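Local coordinates for protein 3-oxo-tetronate kinase (Cupriavidus necator, PDB 5DMH) that catalyses the ATP-dependent phosphorylation of 3-oxo-tetronate to 3-oxo-tetronate 4-phosphate as a member of the four-carbon acid sugar kinase family, at residues Arg189-Gln192 with Arg193-Asn197. Sequence-based numbering, arbitrary orientation.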
loop_
_atom_site.group_PDB
_atom_site.type_symbol
_atom_site.label_atom_id
_atom_site.label_comp_id
_atom_site.label_asym_id
_atom_site.label_seq_id
_atom_site.Cartn_x
_atom_site.Cartn_y
_atom_site.Cartn_z
ATOM N N ARG A 189 -14.822 2.263 16.276
ATOM C CA ARG A 189 -15.541 0.998 16.477
ATOM C C ARG A 189 -14.869 -0.149 15.690
ATOM O O ARG A 189 -14.648 -1.228 16.227
ATOM C CB ARG A 189 -16.997 1.193 16.056
ATOM C CG ARG A 189 -17.941 0.029 16.258
ATOM C CD ARG A 189 -19.394 0.524 16.182
ATOM N NE ARG A 189 -19.690 1.157 14.896
ATOM C CZ ARG A 189 -20.689 2.019 14.671
ATOM N NH1 ARG A 189 -21.515 2.379 15.644
ATOM N NH2 ARG A 189 -20.871 2.522 13.460
ATOM N N VAL A 190 -14.517 0.111 14.441
ATOM C CA VAL A 190 -13.864 -0.894 13.598
ATOM C C VAL A 190 -12.534 -1.343 14.220
ATOM O O VAL A 190 -12.275 -2.526 14.357
ATOM C CB VAL A 190 -13.641 -0.350 12.165
ATOM C CG1 VAL A 190 -12.745 -1.279 11.335
ATOM C CG2 VAL A 190 -14.978 -0.126 11.463
ATOM N N LEU A 191 -11.692 -0.391 14.606
ATOM C CA LEU A 191 -10.395 -0.731 15.159
ATOM C C LEU A 191 -10.541 -1.430 16.515
ATOM O O LEU A 191 -9.807 -2.402 16.813
ATOM C CB LEU A 191 -9.520 0.525 15.294
ATOM C CG LEU A 191 -8.070 0.326 15.771
ATOM C CD1 LEU A 191 -7.342 -0.776 14.985
ATOM C CD2 LEU A 191 -7.322 1.634 15.667
ATOM N N GLN A 192 -11.464 -0.951 17.339
ATOM C CA GLN A 192 -11.682 -1.562 18.660
ATOM C C GLN A 192 -12.012 -3.050 18.508
ATOM O O GLN A 192 -11.560 -3.879 19.290
ATOM C CB GLN A 192 -12.787 -0.839 19.454
ATOM C CG GLN A 192 -12.932 -1.323 20.903
ATOM C CD GLN A 192 -11.669 -1.173 21.706
ATOM O OE1 GLN A 192 -11.422 -0.125 22.305
ATOM N NE2 GLN A 192 -10.839 -2.214 21.707
ATOM N N ARG A 193 -12.734 -3.404 17.445
ATOM C CA ARG A 193 -13.166 -4.801 17.289
ATOM C C ARG A 193 -12.022 -5.763 17.037
ATOM O O ARG A 193 -12.122 -6.968 17.326
ATOM C CB ARG A 193 -14.204 -4.923 16.188
ATOM C CG ARG A 193 -15.581 -4.560 16.649
ATOM C CD ARG A 193 -16.631 -5.099 15.708
ATOM N NE ARG A 193 -16.768 -4.240 14.552
ATOM C CZ ARG A 193 -17.731 -3.336 14.374
ATOM N NH1 ARG A 193 -18.688 -3.166 15.280
ATOM N NH2 ARG A 193 -17.740 -2.604 13.255
ATOM N N GLN A 194 -10.927 -5.235 16.523
ATOM C CA GLN A 194 -9.768 -6.042 16.220
ATOM C C GLN A 194 -8.592 -5.727 17.166
ATOM O O GLN A 194 -7.439 -6.059 16.877
ATOM C CB GLN A 194 -9.377 -5.866 14.757
ATOM C CG GLN A 194 -9.076 -4.464 14.335
ATOM C CD GLN A 194 -8.730 -4.363 12.861
ATOM O OE1 GLN A 194 -7.654 -4.739 12.449
ATOM N NE2 GLN A 194 -9.643 -3.801 12.069
ATOM N N SER A 195 -8.899 -5.083 18.289
ATOM C CA SER A 195 -7.880 -4.660 19.263
ATOM C C SER A 195 -8.239 -5.145 20.661
ATOM O O SER A 195 -9.403 -5.121 21.056
ATOM C CB SER A 195 -7.718 -3.129 19.299
ATOM O OG SER A 195 -7.427 -2.585 18.027
ATOM N N LYS A 196 -7.230 -5.604 21.397
ATOM C CA LYS A 196 -7.408 -6.078 22.774
ATOM C C LYS A 196 -7.489 -4.934 23.798
ATOM O O LYS A 196 -8.195 -5.016 24.800
ATOM C CB LYS A 196 -6.254 -7.021 23.150
ATOM C CG LYS A 196 -6.158 -8.246 22.278
ATOM C CD LYS A 196 -5.360 -9.360 22.947
ATOM C CE LYS A 196 -5.041 -10.479 21.963
ATOM N NZ LYS A 196 -3.853 -10.130 21.117
ATOM N N ASN A 197 -6.786 -3.857 23.497
ATOM C CA ASN A 197 -6.637 -2.723 24.379
ATOM C C ASN A 197 -7.470 -1.510 23.926
ATOM O O ASN A 197 -8.009 -1.476 22.807
ATOM C CB ASN A 197 -5.152 -2.361 24.473
ATOM C CG ASN A 197 -4.338 -3.425 25.213
ATOM O OD1 ASN A 197 -4.830 -4.045 26.141
ATOM N ND2 ASN A 197 -3.108 -3.644 24.789
HETATM O O HOH W 1 -12.776 -4.474 12.628
#
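The C-terminal end of helix 187-193 unwinds here into the loop that leads to strand 199-202, and Leu191 O meets both Gln194 and Ser195 at the exit. Gln194 N donates to Leu191 O at 3.1 Å, while Ser195 OG gives its proton to the same oxygen at 2.7 Å. The two donors arrive from opposite faces of the carbonyl plane, so one oxygen ties down two successive loop residues. One residue earlier, Arg193 N keeps the i to i+4 bond to Arg189 O; Gln194 N and then Ser195 N each reach back only three residues, to Leu191 O and Gln192 O, so the last turn tightens in the manner of a 3-10 helix.

The Gln192 side chain reaches forward from the same turn. A bend at chi2 (58°) swings its amide toward the loop, where NE2 donates to Asn197 O, close to the amide plane, at 3.1 Å, and more weakly to Ser195 O; OE1 accepts a bond from Val199 N. This one amide thus holds the loop as it enters the strand.

Arg189 and Arg193 run side by side, their guanidinium planes 14° apart, with Arg193 NH1 3.4 Å from Arg189 CG. Asp184, salt-bridged to both, probably offsets their like charges. A water bridges Val190 O and Gln194 NE2, while Gln194 OE1 accepts from Gly129 N of helix 128-139. Together these bonds close a helix C-terminus within the sugar-binding N-terminal domain, joining helix 187-193 to an outermost strand.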